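Local coordinates for hypothetical membrane spanning protein (Vibrio fischeri, PDB 4RCK) that is of unknown function but carries a magnesium-binding von Willebrand factor type A domain of the BatA type, held in a membrane-spanning protein, at residues A122-A134 against A149-I161. Numbering follows the deposited sequence.
Sequences APQRTIILLSDGA and AKDNHAKIYTVGI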
ATOM      1  N   ALA A 122       9.130  -4.668   4.300  1.00147.54           N
ATOM      2  CA  ALA A 122       9.021  -6.113   4.476  1.00135.17           C
ATOM      3  C   ALA A 122       7.617  -6.652   4.214  1.00126.52           C
ATOM      4  O   ALA A 122       6.949  -7.121   5.137  1.00124.08           O
ATOM      5  CB  ALA A 122       9.470  -6.497   5.881  1.00135.68           C
ATOM      6  N   PRO A 123       7.165  -6.602   2.952  1.00121.64           N
ATOM      7  CA  PRO A 123       5.872  -7.213   2.641  1.00109.61           C
ATOM      8  C   PRO A 123       6.011  -8.721   2.494  1.00103.01           C
ATOM      9  O   PRO A 123       7.012  -9.191   1.955  1.00106.67           O
ATOM     10  CB  PRO A 123       5.476  -6.563   1.305  1.00 94.29           C
ATOM     11  CG  PRO A 123       6.678  -5.736   0.862  1.00 98.56           C
ATOM     12  CD  PRO A 123       7.832  -6.104   1.739  1.00113.83           C
ATOM     13  N   GLN A 124       5.025  -9.470   2.971  1.00 92.57           N
ATOM     14  CA  GLN A 124       5.049 -10.915   2.808  1.00 92.74           C
ATOM     15  C   GLN A 124       4.489 -11.288   1.443  1.00 91.03           C
ATOM     16  O   GLN A 124       3.406 -10.845   1.060  1.00 91.14           O
ATOM     17  CB  GLN A 124       4.273 -11.602   3.930  1.00 94.58           C
ATOM     18  CG  GLN A 124       4.962 -11.494   5.280  1.00102.85           C
ATOM     19  CD  GLN A 124       4.155 -12.105   6.407  1.00112.52           C
ATOM     20  OE1 GLN A 124       3.377 -13.036   6.197  1.00107.18           O
ATOM     21  NE2 GLN A 124       4.335 -11.580   7.612  1.00119.25           N
ATOM     22  N   ARG A 125       5.244 -12.096   0.710  1.00 88.81           N
ATOM     23  CA  ARG A 125       4.915 -12.413  -0.673  1.00 81.60           C
ATOM     24  C   ARG A 125       4.067 -13.673  -0.783  1.00 76.00           C
ATOM     25  O   ARG A 125       4.376 -14.699  -0.179  1.00 76.44           O
ATOM     26  CB  ARG A 125       6.199 -12.562  -1.487  1.00 86.26           C
ATOM     27  CG  ARG A 125       7.032 -11.293  -1.528  1.00 84.65           C
ATOM     28  CD  ARG A 125       8.448 -11.566  -1.998  1.00 92.69           C
ATOM     29  NE  ARG A 125       9.163 -10.329  -2.297  1.00 95.75           N
ATOM     30  CZ  ARG A 125      10.451 -10.268  -2.617  1.00 93.32           C
ATOM     31  NH1 ARG A 125      11.176 -11.377  -2.674  1.00 94.66           N
ATOM     32  NH2 ARG A 125      11.016  -9.097  -2.876  1.00 94.81           N
ATOM     33  N   THR A 126       2.995 -13.589  -1.565  1.00 72.54           N
ATOM     34  CA  THR A 126       2.066 -14.702  -1.711  1.00 80.08           C
ATOM     35  C   THR A 126       1.621 -14.883  -3.160  1.00 75.46           C
ATOM     36  O   THR A 126       1.166 -13.939  -3.801  1.00 72.78           O
ATOM     37  CB  THR A 126       0.821 -14.507  -0.827  1.00 89.98           C
ATOM     38  OG1 THR A 126       1.224 -14.342   0.538  1.00107.34           O
ATOM     39  CG2 THR A 126      -0.108 -15.706  -0.939  1.00 80.84           C
ATOM     40  N   ILE A 127       1.758 -16.102  -3.674  1.00 77.66           N
ATOM     41  CA  ILE A 127       1.292 -16.418  -5.019  1.00 80.69           C
ATOM     42  C   ILE A 127       0.075 -17.334  -4.957  1.00 79.01           C
ATOM     43  O   ILE A 127       0.055 -18.298  -4.197  1.00 85.55           O
ATOM     44  CB  ILE A 127       2.392 -17.096  -5.864  1.00 77.61           C
ATOM     45  CG1 ILE A 127       3.688 -16.285  -5.822  1.00 84.86           C
ATOM     46  CG2 ILE A 127       1.925 -17.286  -7.302  1.00 75.39           C
ATOM     47  CD1 ILE A 127       4.826 -16.916  -6.597  1.00 79.68           C
ATOM     48  N   ILE A 128      -0.946 -17.024  -5.748  1.00 64.87           N
ATOM     49  CA  ILE A 128      -2.095 -17.911  -5.870  1.00 67.78           C
ATOM     50  C   ILE A 128      -2.223 -18.408  -7.304  1.00 80.08           C
ATOM     51  O   ILE A 128      -2.595 -17.655  -8.203  1.00100.58           O
ATOM     52  CB  ILE A 128      -3.403 -17.223  -5.447  1.00 69.81           C
ATOM     53  CG1 ILE A 128      -3.258 -16.624  -4.047  1.00 81.09           C
ATOM     54  CG2 ILE A 128      -4.559 -18.214  -5.487  1.00 64.71           C
ATOM     55  CD1 ILE A 128      -4.490 -15.900  -3.565  1.00 87.49           C
ATOM     56  N   LEU A 129      -1.901 -19.680  -7.505  1.00 81.51           N
ATOM     57  CA  LEU A 129      -1.965 -20.297  -8.823  1.00 81.57           C
ATOM     58  C   LEU A 129      -3.104 -21.298  -8.906  1.00 84.37           C
ATOM     59  O   LEU A 129      -3.274 -22.132  -8.016  1.00 86.39           O
ATOM     60  CB  LEU A 129      -0.640 -20.991  -9.153  1.00 83.26           C
ATOM     61  CG  LEU A 129      -0.660 -22.148 -10.156  1.00 65.64           C
ATOM     62  CD1 LEU A 129      -0.584 -21.634 -11.584  1.00 67.03           C
ATOM     63  CD2 LEU A 129       0.470 -23.129  -9.866  1.00 55.25           C
ATOM     64  N   LEU A 130      -3.891 -21.206  -9.974  1.00 80.14           N
ATOM     65  CA  LEU A 130      -4.891 -22.227 -10.261  1.00 88.66           C
ATOM     66  C   LEU A 130      -4.728 -22.727 -11.694  1.00 74.87           C
ATOM     67  O   LEU A 130      -4.334 -21.971 -12.583  1.00 84.97           O
ATOM     68  CB  LEU A 130      -6.309 -21.702 -10.027  1.00 77.28           C
ATOM     69  CG  LEU A 130      -6.999 -20.970 -11.175  1.00 66.57           C
ATOM     70  CD1 LEU A 130      -8.465 -21.328 -11.180  1.00 65.63           C
ATOM     71  CD2 LEU A 130      -6.814 -19.472 -11.041  1.00 88.62           C
ATOM     72  N   SER A 131      -5.019 -24.008 -11.900  1.00 51.78           N
ATOM     73  CA  SER A 131      -4.830 -24.656 -13.193  1.00 60.78           C
ATOM     74  C   SER A 131      -5.752 -25.863 -13.320  1.00 74.34           C
ATOM     75  O   SER A 131      -6.120 -26.479 -12.324  1.00100.83           O
ATOM     76  CB  SER A 131      -3.368 -25.079 -13.378  1.00 58.94           C
ATOM     77  OG  SER A 131      -3.169 -25.718 -14.629  1.00 64.96           O
ATOM     78  N   ASP A 132      -6.139 -26.183 -14.550  1.00 54.25           N
ATOM     79  CA  ASP A 132      -6.965 -27.355 -14.812  1.00 59.72           C
ATOM     80  C   ASP A 132      -6.062 -28.480 -15.278  1.00 56.37           C
ATOM     81  O   ASP A 132      -6.465 -29.647 -15.342  1.00 65.26           O
ATOM     82  CB  ASP A 132      -8.054 -27.045 -15.855  1.00 65.07           C
ATOM     83  CG  ASP A 132      -7.491 -26.469 -17.161  1.00 74.92           C
ATOM     84  OD1 ASP A 132      -6.264 -26.577 -17.377  1.00 77.42           O
ATOM     85  OD2 ASP A 132      -8.282 -25.928 -17.973  1.00 72.40           O
ATOM     86  N   GLY A 133      -4.825 -28.108 -15.584  1.00 52.42           N
ATOM     87  CA  GLY A 133      -3.963 -28.979 -16.344  1.00 58.83           C
ATOM     88  C   GLY A 133      -2.596 -29.211 -15.754  1.00 63.07           C
ATOM     89  O   GLY A 133      -2.135 -28.488 -14.867  1.00 62.37           O
ATOM     90  N   ALA A 134      -1.952 -30.257 -16.253  1.00 67.46           N
ATOM     91  CA  ALA A 134      -0.562 -30.503 -15.940  1.00 79.10           C
ATOM     92  C   ALA A 134       0.274 -29.487 -16.691  1.00 70.57           C
ATOM     93  O   ALA A 134      -0.198 -28.863 -17.645  1.00 72.09           O
ATOM     94  CB  ALA A 134      -0.162 -31.919 -16.316  1.00 83.35           C
ATOM     95  N   ALA A 149      10.630 -19.458  -5.946  1.00 90.45           N
ATOM     96  CA  ALA A 149       9.657 -18.741  -5.129  1.00 89.10           C
ATOM     97  C   ALA A 149       9.975 -18.872  -3.643  1.00 91.68           C
ATOM     98  O   ALA A 149       9.721 -17.958  -2.863  1.00 90.99           O
ATOM     99  CB  ALA A 149       8.258 -19.253  -5.416  1.00 85.59           C
ATOM    100  N   LYS A 150      10.523 -20.020  -3.256  1.00 94.71           N
ATOM    101  CA  LYS A 150      10.942 -20.236  -1.876  1.00 97.45           C
ATOM    102  C   LYS A 150      12.200 -19.430  -1.577  1.00 99.65           C
ATOM    103  O   LYS A 150      12.350 -18.879  -0.486  1.00100.72           O
ATOM    104  CB  LYS A 150      11.183 -21.723  -1.609  1.00101.17           C
ATOM    105  CG  LYS A 150      11.584 -22.035  -0.177  1.00105.36           C
ATOM    106  CD  LYS A 150      11.740 -23.530   0.037  1.00107.78           C
ATOM    107  CE  LYS A 150      12.083 -23.846   1.483  1.00107.50           C
ATOM    108  NZ  LYS A 150      12.178 -25.313   1.719  1.00108.35           N
ATOM    109  N   ASP A 151      13.100 -19.365  -2.554  1.00100.84           N
ATOM    110  CA  ASP A 151      14.314 -18.565  -2.430  1.00105.03           C
ATOM    111  C   ASP A 151      13.983 -17.087  -2.261  1.00103.61           C
ATOM    112  O   ASP A 151      14.730 -16.345  -1.626  1.00106.98           O
ATOM    113  CB  ASP A 151      15.223 -18.758  -3.651  1.00109.36           C
ATOM    114  CG  ASP A 151      15.717 -20.183  -3.796  1.00126.82           C
ATOM    115  OD1 ASP A 151      15.758 -20.908  -2.782  1.00143.19           O
ATOM    116  OD2 ASP A 151      16.067 -20.576  -4.930  1.00120.40           O
ATOM    117  N   ASN A 152      12.858 -16.670  -2.834  1.00 97.92           N
ATOM    118  CA  ASN A 152      12.419 -15.281  -2.769  1.00 95.38           C
ATOM    119  C   ASN A 152      11.328 -15.054  -1.726  1.00 92.51           C
ATOM    120  O   ASN A 152      10.637 -14.031  -1.754  1.00 93.07           O
ATOM    121  CB  ASN A 152      11.914 -14.822  -4.135  1.00 93.53           C
ATOM    122  CG  ASN A 152      13.038 -14.467  -5.086  1.00 97.73           C
ATOM    123  OD1 ASN A 152      13.430 -13.306  -5.190  1.00109.77           O
ATOM    124  ND2 ASN A 152      13.574 -15.468  -5.774  1.00 95.67           N
ATOM    125  N   HIS A 153      11.177 -16.016  -0.820  1.00 98.66           N
ATOM    126  CA  HIS A 153      10.258 -15.911   0.317  1.00 94.20           C
ATOM    127  C   HIS A 153       8.794 -15.794  -0.091  1.00 87.51           C
ATOM    128  O   HIS A 153       8.010 -15.133   0.587  1.00 81.19           O
ATOM    129  CB  HIS A 153      10.636 -14.717   1.196  1.00 94.80           C
ATOM    130  CG  HIS A 153      12.087 -14.675   1.557  1.00102.78           C
ATOM    131  ND1 HIS A 153      12.702 -15.678   2.272  1.00113.61           N
ATOM    132  CD2 HIS A 153      13.044 -13.753   1.298  1.00105.61           C
ATOM    133  CE1 HIS A 153      13.978 -15.376   2.440  1.00117.54           C
ATOM    134  NE2 HIS A 153      14.210 -14.214   1.860  1.00115.39           N
ATOM    135  N   ALA A 154       8.424 -16.439  -1.191  1.00 88.42           N
ATOM    136  CA  ALA A 154       7.037 -16.419  -1.634  1.00 73.11           C
ATOM    137  C   ALA A 154       6.315 -17.707  -1.257  1.00 75.94           C
ATOM    138  O   ALA A 154       6.770 -18.806  -1.575  1.00 77.72           O
ATOM    139  CB  ALA A 154       6.960 -16.188  -3.135  1.00 68.49           C
ATOM    140  N   LYS A 155       5.190 -17.561  -0.566  1.00 82.75           N
ATOM    141  CA  LYS A 155       4.333 -18.693  -0.245  1.00 77.42           C
ATOM    142  C   LYS A 155       3.280 -18.834  -1.337  1.00 73.32           C
ATOM    143  O   LYS A 155       2.419 -17.966  -1.487  1.00 68.49           O
ATOM    144  CB  LYS A 155       3.678 -18.501   1.128  1.00 72.63           C
ATOM    145  CG  LYS A 155       2.870 -19.693   1.621  1.00 78.86           C
ATOM    146  CD  LYS A 155       2.130 -19.378   2.920  1.00 96.28           C
ATOM    147  CE  LYS A 155       3.075 -19.292   4.112  1.00104.50           C
ATOM    148  NZ  LYS A 155       2.346 -18.948   5.368  1.00111.36           N
ATOM    149  N   ILE A 156       3.353 -19.910  -2.115  1.00 74.04           N
ATOM    150  CA  ILE A 156       2.409 -20.090  -3.215  1.00 80.21           C
ATOM    151  C   ILE A 156       1.347 -21.151  -2.904  1.00 68.92           C
ATOM    152  O   ILE A 156       1.652 -22.306  -2.595  1.00 62.60           O
ATOM    153  CB  ILE A 156       3.142 -20.434  -4.551  1.00 67.83           C
ATOM    154  CG1 ILE A 156       2.355 -21.441  -5.394  1.00 82.94           C
ATOM    155  CG2 ILE A 156       4.539 -20.933  -4.303  1.00 65.05           C
ATOM    156  CD1 ILE A 156       1.351 -20.809  -6.304  1.00102.75           C
ATOM    157  N   TYR A 157       0.091 -20.716  -2.962  1.00 63.58           N
ATOM    158  CA  TYR A 157      -1.060 -21.595  -2.825  1.00 61.05           C
ATOM    159  C   TYR A 157      -1.498 -22.086  -4.198  1.00 69.36           C
ATOM    160  O   TYR A 157      -1.582 -21.303  -5.145  1.00 69.38           O
ATOM    161  CB  TYR A 157      -2.222 -20.873  -2.137  1.00 60.51           C
ATOM    162  CG  TYR A 157      -1.952 -20.458  -0.708  1.00 72.24           C
ATOM    163  CD1 TYR A 157      -2.082 -21.365   0.332  1.00 76.02           C
ATOM    164  CD2 TYR A 157      -1.587 -19.154  -0.398  1.00 71.73           C
ATOM    165  CE1 TYR A 157      -1.844 -20.993   1.641  1.00 83.09           C
ATOM    166  CE2 TYR A 157      -1.347 -18.770   0.908  1.00 72.88           C
ATOM    167  CZ  TYR A 157      -1.477 -19.694   1.925  1.00 82.30           C
ATOM    168  OH  TYR A 157      -1.241 -19.320   3.229  1.00 90.08           O
ATOM    169  N   THR A 158      -1.784 -23.378  -4.306  1.00 70.76           N
ATOM    170  CA  THR A 158      -2.182 -23.959  -5.581  1.00 68.50           C
ATOM    171  C   THR A 158      -3.634 -24.432  -5.544  1.00 67.18           C
ATOM    172  O   THR A 158      -4.092 -24.983  -4.545  1.00 60.53           O
ATOM    173  CB  THR A 158      -1.264 -25.132  -5.966  1.00 63.66           C
ATOM    174  OG1 THR A 158      -1.428 -26.198  -5.024  1.00 68.84           O
ATOM    175  CG2 THR A 158       0.191 -24.689  -5.966  1.00 56.13           C
ATOM    176  N   VAL A 159      -4.358 -24.202  -6.636  1.00 58.42           N
ATOM    177  CA  VAL A 159      -5.767 -24.578  -6.714  1.00 57.50           C
ATOM    178  C   VAL A 159      -6.063 -25.422  -7.950  1.00 69.86           C
ATOM    179  O   VAL A 159      -6.018 -24.926  -9.075  1.00 59.44           O
ATOM    180  CB  VAL A 159      -6.686 -23.337  -6.737  1.00 46.18           C
ATOM    181  CG1 VAL A 159      -8.148 -23.755  -6.720  1.00 55.72           C
ATOM    182  CG2 VAL A 159      -6.379 -22.421  -5.561  1.00 46.63           C
ATOM    183  N   GLY A 160      -6.360 -26.701  -7.740  1.00 81.52           N
ATOM    184  CA  GLY A 160      -6.775 -27.565  -8.829  1.00 83.17           C
ATOM    185  C   GLY A 160      -8.247 -27.347  -9.114  1.00 70.70           C
ATOM    186  O   GLY A 160      -9.049 -27.250  -8.185  1.00 83.72           O
ATOM    187  N   ILE A 161      -8.610 -27.268 -10.390  1.00 59.45           N
ATOM    188  CA  ILE A 161      -9.985 -26.948 -10.755  1.00 62.53           C
ATOM    189  C   ILE A 161     -10.538 -27.891 -11.830  1.00 67.36           C
ATOM    190  O   ILE A 161      -9.948 -28.070 -12.898  1.00 80.06           O
ATOM    191  CB  ILE A 161     -10.101 -25.474 -11.217  1.00 64.19           C
ATOM    192  CG1 ILE A 161     -11.555 -25.123 -11.538  1.00 68.30           C
ATOM    193  CG2 ILE A 161      -9.175 -25.180 -12.392  1.00 72.43           C
ATOM    194  CD1 ILE A 161     -11.782 -23.650 -11.786  1.00 75.02           C
TER
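With CG set beside its backbone N (chi1 -62°) and the chain extended from there to NE, Arg-125 extends over the sheet face that bears Ile-127 and reaches the turn at Asn-152. Its NH1 gives a hydrogen bond of 2.9 Å to Asn-152 O, which lies near the guanidinium plane. This ties the first strand of a right-handed beta-alpha-beta crossover, the repeating unit of the Rossmann-like von Willebrand A fold, to the turn leading into its second. A Schellman motif ends the helix, with His-153 at positive phi as its C-prime residue, and the chain then runs on as strand 154-161 beside 124-131.

The two strands run parallel, 22° apart, and their backbone bonds alternate regularly from Lys-155 N to Arg-125 O as far as Ile-161 N to Ser-131 O. Isoleucine and valine suit this ladder: their branched CB fits an extended backbone and their apolar arms fill the buried faces. On the face bearing Ile-127, Ile-156 and Leu-129, helix 185-195 packs on Ile-156. Ile-127 CB lies 3.7 Å from Ile-156 CB. Ile-156 CD1 comes to 3.5 Å from Leu-129 CB. Ile-127 CD1 instead turns to the small methyl of Ala-154.

The other face holds Ile-128, Leu-130 and Tyr-157 under helix 205-218. Here the methyl CG2 of Thr-126, anti to its own N, meets the Tyr-157 ring at its edge, 3.8 Å from CE2; Thr-126 OG1 and Tyr-157 OH both bond to Glu-219.

Strand 124-131 continues the sheet into the second subunit. Past its end, Asp-132, seen to bind magnesium in this protein, has its side chain about 3 Å from a magnesium ion; its OD2 accepts a hydrogen bond from Ser-30 OG and forms a salt bridge with Arg-46, both of that subunit, while Asp-132 CB lies 3.7 Å from Ile-161 O.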